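Local coordinates for protein putative TetR transcriptional regulator (Rhodococcus sp., PDB 2I10) that probably binds DNA through an N-terminal helix-turn-helix domain as a TetR-family transcriptional regulator, and binds p-nitrophenol, at residues D64-M78 against V87-T99. Numbering follows the deposited sequence.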
loop_
_atom_site.group_PDB
_atom_site.type_symbol
_atom_site.label_atom_id
_atom_site.label_comp_id
_atom_site.label_asym_id
_atom_site.label_seq_id
_atom_site.Cartn_x
_atom_site.Cartn_y
_atom_site.Cartn_z
ATOM N N ASP B 64 -2.835 -11.994 12.273
ATOM C CA ASP B 64 -1.435 -12.346 12.024
ATOM C C ASP B 64 -1.133 -12.356 10.527
ATOM O O ASP B 64 -0.078 -11.906 10.112
ATOM C CB ASP B 64 -1.080 -13.736 12.579
ATOM C CG ASP B 64 -1.099 -13.802 14.096
ATOM O OD1 ASP B 64 -1.111 -12.730 14.749
ATOM O OD2 ASP B 64 -1.096 -14.945 14.642
ATOM N N ARG B 65 -2.051 -12.908 9.728
ATOM C CA ARG B 65 -1.843 -13.033 8.287
ATOM C C ARG B 65 -1.966 -11.668 7.560
ATOM O O ARG B 65 -1.208 -11.397 6.648
ATOM C CB ARG B 65 -2.813 -14.075 7.710
ATOM C CG ARG B 65 -2.677 -14.383 6.209
ATOM C CD ARG B 65 -1.344 -15.029 5.843
ATOM N NE ARG B 65 -1.030 -16.269 6.572
ATOM C CZ ARG B 65 -1.214 -17.500 6.091
ATOM N NH1 ARG B 65 -1.749 -17.669 4.888
ATOM N NH2 ARG B 65 -0.890 -18.569 6.817
ATOM N N TYR B 66 -2.900 -10.819 7.971
ATOM C CA TYR B 66 -3.260 -9.645 7.174
ATOM C C TYR B 66 -2.944 -8.264 7.736
ATOM O O TYR B 66 -3.184 -7.277 7.055
ATOM C CB TYR B 66 -4.744 -9.675 6.877
ATOM C CG TYR B 66 -5.159 -10.748 5.867
ATOM C CD1 TYR B 66 -5.056 -10.505 4.495
ATOM C CD2 TYR B 66 -5.679 -11.986 6.289
ATOM C CE1 TYR B 66 -5.448 -11.461 3.548
ATOM C CE2 TYR B 66 -6.084 -12.977 5.332
ATOM C CZ TYR B 66 -5.961 -12.692 3.971
ATOM O OH TYR B 66 -6.324 -13.627 3.012
HETATM N N MSE B 67 -2.471 -8.172 8.970
HETATM C CA MSE B 67 -2.253 -6.877 9.624
HETATM C C MSE B 67 -0.778 -6.519 9.467
HETATM O O MSE B 67 0.070 -7.303 9.898
HETATM C CB MSE B 67 -2.675 -6.922 11.115
HETATM C CG MSE B 67 -3.931 -6.058 11.551
HETATM SE SE MSE B 67 -3.858 -5.762 13.594
HETATM C CE MSE B 67 -2.397 -4.551 13.610
ATOM N N CYS B 68 -0.460 -5.381 8.826
ATOM C CA CYS B 68 0.923 -4.844 8.818
ATOM C C CYS B 68 1.409 -4.587 10.262
ATOM O O CYS B 68 2.505 -4.990 10.656
ATOM C CB CYS B 68 1.044 -3.548 7.927
ATOM S SG CYS B 68 1.072 -3.849 6.019
ATOM N N GLU B 69 0.550 -3.949 11.048
ATOM C CA GLU B 69 0.910 -3.374 12.355
ATOM C C GLU B 69 0.848 -4.326 13.557
ATOM O O GLU B 69 0.709 -3.856 14.694
ATOM C CB GLU B 69 0.009 -2.175 12.653
ATOM C CG GLU B 69 -0.092 -1.182 11.511
ATOM C CD GLU B 69 -1.220 -1.471 10.509
ATOM O OE1 GLU B 69 -1.757 -2.599 10.440
ATOM O OE2 GLU B 69 -1.562 -0.533 9.782
ATOM N N ARG B 70 0.938 -5.636 13.318
ATOM C CA ARG B 70 0.846 -6.654 14.378
ATOM C C ARG B 70 1.772 -6.414 15.577
ATOM O O ARG B 70 2.990 -6.399 15.410
ATOM C CB ARG B 70 1.110 -8.048 13.769
ATOM C CG ARG B 70 0.326 -9.143 14.461
ATOM C CD ARG B 70 -1.169 -8.881 14.426
ATOM N NE ARG B 70 -1.893 -9.987 15.021
ATOM C CZ ARG B 70 -2.789 -9.939 16.014
ATOM N NH1 ARG B 70 -3.176 -8.810 16.576
ATOM N NH2 ARG B 70 -3.362 -11.071 16.418
ATOM N N THR B 71 1.177 -6.276 16.780
ATOM C CA THR B 71 1.886 -5.878 17.996
ATOM C C THR B 71 3.112 -6.702 18.384
ATOM O O THR B 71 4.180 -6.140 18.662
ATOM C CB THR B 71 0.932 -5.630 19.259
ATOM O OG1 THR B 71 1.740 -5.443 20.405
ATOM C CG2 THR B 71 0.037 -6.776 19.561
ATOM N N LEU B 72 2.959 -8.022 18.395
ATOM C CA LEU B 72 4.009 -8.932 18.869
ATOM C C LEU B 72 5.243 -8.865 17.969
ATOM O O LEU B 72 6.370 -8.823 18.456
ATOM C CB LEU B 72 3.475 -10.378 19.002
ATOM C CG LEU B 72 4.484 -11.558 19.076
ATOM C CD1 LEU B 72 5.398 -11.490 20.292
ATOM C CD2 LEU B 72 3.828 -12.939 19.008
ATOM N N GLN B 73 5.031 -8.806 16.654
ATOM C CA GLN B 73 6.150 -8.758 15.738
ATOM C C GLN B 73 6.827 -7.401 15.770
ATOM O O GLN B 73 8.027 -7.338 15.689
ATOM C CB GLN B 73 5.721 -9.134 14.328
ATOM C CG GLN B 73 5.531 -10.638 14.141
ATOM C CD GLN B 73 4.359 -11.188 14.968
ATOM O OE1 GLN B 73 3.274 -10.573 15.060
ATOM N NE2 GLN B 73 4.591 -12.354 15.603
ATOM N N LEU B 74 6.068 -6.324 15.932
ATOM C CA LEU B 74 6.681 -4.999 16.035
ATOM C C LEU B 74 7.560 -4.892 17.300
ATOM O O LEU B 74 8.730 -4.502 17.244
ATOM C CB LEU B 74 5.597 -3.928 16.020
ATOM C CG LEU B 74 6.072 -2.479 15.956
ATOM C CD1 LEU B 74 6.852 -2.182 14.678
ATOM C CD2 LEU B 74 4.810 -1.613 16.051
ATOM N N GLU B 75 6.985 -5.286 18.431
ATOM C CA GLU B 75 7.686 -5.337 19.709
ATOM C C GLU B 75 8.925 -6.216 19.686
ATOM O O GLU B 75 9.977 -5.802 20.169
ATOM C CB GLU B 75 6.709 -5.718 20.827
ATOM C CG GLU B 75 5.791 -4.515 21.121
ATOM C CD GLU B 75 4.698 -4.784 22.122
ATOM O OE1 GLU B 75 4.391 -5.983 22.339
ATOM O OE2 GLU B 75 4.143 -3.786 22.681
ATOM N N GLU B 76 8.822 -7.389 19.068
ATOM C CA GLU B 76 9.982 -8.252 18.937
ATOM C C GLU B 76 11.080 -7.599 18.120
ATOM O O GLU B 76 12.260 -7.740 18.434
ATOM C CB GLU B 76 9.613 -9.684 18.458
ATOM C CG GLU B 76 9.520 -9.932 16.944
ATOM C CD GLU B 76 8.851 -11.296 16.588
ATOM O OE1 GLU B 76 8.186 -11.916 17.474
ATOM O OE2 GLU B 76 8.998 -11.745 15.419
ATOM N N ALA B 77 10.701 -6.861 17.077
ATOM C CA ALA B 77 11.692 -6.141 16.284
ATOM C C ALA B 77 12.325 -4.974 17.091
ATOM O O ALA B 77 13.506 -4.722 16.972
ATOM C CB ALA B 77 11.061 -5.634 14.998
HETATM N N MSE B 78 11.545 -4.282 17.915
HETATM C CA MSE B 78 12.043 -3.081 18.597
HETATM C C MSE B 78 13.133 -3.394 19.630
HETATM O O MSE B 78 13.861 -2.489 20.033
HETATM C CB MSE B 78 10.889 -2.305 19.243
HETATM C CG MSE B 78 9.865 -1.750 18.244
HETATM SE SE MSE B 78 10.591 -0.469 16.917
HETATM C CE MSE B 78 10.894 -1.692 15.451
ATOM N N VAL B 87 14.309 -1.380 12.889
ATOM C CA VAL B 87 13.580 -1.132 11.642
ATOM C C VAL B 87 13.894 -2.166 10.528
ATOM O O VAL B 87 12.960 -2.662 9.866
ATOM C CB VAL B 87 13.748 0.318 11.232
ATOM C CG1 VAL B 87 13.271 0.575 9.769
ATOM C CG2 VAL B 87 12.989 1.222 12.274
ATOM N N LEU B 88 15.182 -2.491 10.364
ATOM C CA LEU B 88 15.628 -3.512 9.431
ATOM C C LEU B 88 14.944 -4.877 9.665
ATOM O O LEU B 88 14.398 -5.481 8.716
ATOM C CB LEU B 88 17.161 -3.646 9.445
ATOM C CG LEU B 88 17.676 -4.860 8.659
ATOM C CD1 LEU B 88 17.658 -4.631 7.148
ATOM C CD2 LEU B 88 19.085 -5.214 9.074
ATOM N N ASP B 89 15.018 -5.354 10.910
ATOM C CA ASP B 89 14.361 -6.557 11.392
ATOM C C ASP B 89 12.874 -6.494 11.076
ATOM O O ASP B 89 12.312 -7.400 10.492
ATOM C CB ASP B 89 14.465 -6.539 12.910
ATOM C CG ASP B 89 14.990 -7.797 13.504
ATOM O OD1 ASP B 89 16.201 -8.090 13.245
ATOM O OD2 ASP B 89 14.216 -8.446 14.292
ATOM N N PHE B 90 12.225 -5.418 11.497
ATOM C CA PHE B 90 10.815 -5.250 11.227
ATOM C C PHE B 90 10.443 -5.324 9.727
ATOM O O PHE B 90 9.493 -6.035 9.321
ATOM C CB PHE B 90 10.304 -3.947 11.786
ATOM C CG PHE B 90 8.836 -3.841 11.697
ATOM C CD1 PHE B 90 8.035 -4.842 12.274
ATOM C CD2 PHE B 90 8.234 -2.801 11.013
ATOM C CE1 PHE B 90 6.650 -4.795 12.162
ATOM C CE2 PHE B 90 6.858 -2.739 10.916
ATOM C CZ PHE B 90 6.064 -3.727 11.481
ATOM N N LEU B 91 11.180 -4.587 8.916
ATOM C CA LEU B 91 10.834 -4.491 7.479
ATOM C C LEU B 91 11.050 -5.789 6.743
ATOM O O LEU B 91 10.168 -6.215 5.966
ATOM C CB LEU B 91 11.555 -3.319 6.776
ATOM C CG LEU B 91 11.202 -1.906 7.183
ATOM C CD1 LEU B 91 12.048 -0.891 6.319
ATOM C CD2 LEU B 91 9.685 -1.598 7.128
ATOM N N THR B 92 12.199 -6.445 6.971
ATOM C CA THR B 92 12.459 -7.758 6.374
ATOM C C THR B 92 11.512 -8.892 6.887
ATOM O O THR B 92 11.155 -9.806 6.140
ATOM C CB THR B 92 13.925 -8.231 6.577
ATOM O OG1 THR B 92 14.193 -8.381 7.977
ATOM C CG2 THR B 92 14.929 -7.285 5.954
ATOM N N GLY B 93 11.138 -8.836 8.159
ATOM C CA GLY B 93 10.146 -9.741 8.739
ATOM C C GLY B 93 8.773 -9.598 8.074
ATOM O O GLY B 93 8.099 -10.594 7.816
ATOM N N ARG B 94 8.380 -8.356 7.784
ATOM C CA ARG B 94 7.115 -8.069 7.127
ATOM C C ARG B 94 7.148 -8.636 5.737
ATOM O O ARG B 94 6.170 -9.223 5.284
ATOM C CB ARG B 94 6.796 -6.570 7.069
ATOM C CG ARG B 94 6.289 -5.902 8.362
ATOM C CD ARG B 94 5.974 -6.918 9.438
ATOM N NE ARG B 94 4.575 -7.258 9.494
ATOM C CZ ARG B 94 4.085 -8.322 10.114
ATOM N NH1 ARG B 94 4.886 -9.192 10.732
ATOM N NH2 ARG B 94 2.782 -8.517 10.105
ATOM N N VAL B 95 8.270 -8.479 5.053
ATOM C CA VAL B 95 8.406 -9.011 3.701
ATOM C C VAL B 95 8.251 -10.553 3.705
ATOM O O VAL B 95 7.681 -11.118 2.788
ATOM C CB VAL B 95 9.743 -8.575 3.015
ATOM C CG1 VAL B 95 9.988 -9.381 1.735
ATOM C CG2 VAL B 95 9.715 -7.079 2.653
ATOM N N GLU B 96 8.781 -11.234 4.716
ATOM C CA GLU B 96 8.529 -12.650 4.882
ATOM C C GLU B 96 7.016 -12.937 5.032
ATOM O O GLU B 96 6.494 -13.785 4.328
ATOM C CB GLU B 96 9.306 -13.237 6.076
ATOM C CG GLU B 96 10.866 -12.998 6.088
ATOM C CD GLU B 96 11.547 -13.383 7.471
ATOM O OE1 GLU B 96 10.894 -13.263 8.558
ATOM O OE2 GLU B 96 12.737 -13.784 7.466
ATOM N N VAL B 97 6.332 -12.256 5.950
ATOM C CA VAL B 97 4.884 -12.428 6.126
ATOM C C VAL B 97 4.092 -12.129 4.829
ATOM O O VAL B 97 3.242 -12.925 4.438
ATOM C CB VAL B 97 4.309 -11.622 7.328
ATOM C CG1 VAL B 97 2.779 -11.549 7.270
ATOM C CG2 VAL B 97 4.728 -12.260 8.627
ATOM N N PHE B 98 4.419 -11.030 4.158
ATOM C CA PHE B 98 3.693 -10.546 2.964
ATOM C C PHE B 98 3.821 -11.480 1.766
ATOM O O PHE B 98 2.944 -11.528 0.863
ATOM C CB PHE B 98 4.274 -9.216 2.520
ATOM C CG PHE B 98 4.077 -8.104 3.484
ATOM C CD1 PHE B 98 3.090 -8.159 4.455
ATOM C CD2 PHE B 98 4.853 -6.963 3.381
ATOM C CE1 PHE B 98 2.900 -7.119 5.315
ATOM C CE2 PHE B 98 4.648 -5.901 4.202
ATOM C CZ PHE B 98 3.684 -5.982 5.188
ATOM N N THR B 99 4.930 -12.202 1.729
ATOM C CA THR B 99 5.182 -13.115 0.643
ATOM C C THR B 99 4.919 -14.508 1.181
ATOM O O THR B 99 5.518 -15.482 0.744
ATOM C CB THR B 99 6.618 -12.946 0.103
ATOM O OG1 THR B 99 7.535 -13.063 1.181
ATOM C CG2 THR B 99 6.825 -11.569 -0.496
HETATM O O HOH W 1 0.089 -12.293 3.910
#
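Arg94 reaches from helix 83-98 into the linker joining helices 55-66 and 71-78, where its NH2 donates a hydrogen bond to Met67 O (3.0 Å). The carbonyl oxygen lies at the guanidinium edge and the donor in the carbonyl plane, although the N-H...O angle is a bent 133°. NE of Arg94 comes within 3.3 Å of Cys68 O, while NH1 packs on CB and CG of Gln73, the Gln73 and Arg94 side chains crossing at about a right angle. Were Arg94 replaced by an alanine, Met67 O would probably lose this donor and the Phe90 ring the aliphatic contact that Arg94 CG makes toward the rim of one face. On the opposite face Leu74 CD1 stands over the ring centre, 3.5 Å from the centroid, in a CH-pi contact. With CG anti to the backbone N (chi1 -172°), the Phe90 ring is directed toward helix 71-78, against Leu74. Farther along, Ala77 CB meets Phe90 CB at 3.7 Å, the small side chain letting the two backbones draw close. At the other end Cys68 SG approaches Phe98 CZ (3.5 Å), an oblique sulfur-aromatic contact, and a water bridges Arg65 O and Val97 O. In the second shell, Arg70, the N-cap of helix 71-78, fastens the linker back to helix 55-66 through salt bridges from NE to Asp64 OD1 (2.9 Å) and from NH2 to Glu60; Cys68 is further tied to Cys107 by a disulfide. The axes of 71-78 and 87-98 run in broadly opposed directions, 143° apart, inside the all-helical C-terminal domain, with helix 121-148 against Leu74 and helix 157-177 against Phe90 and Phe98.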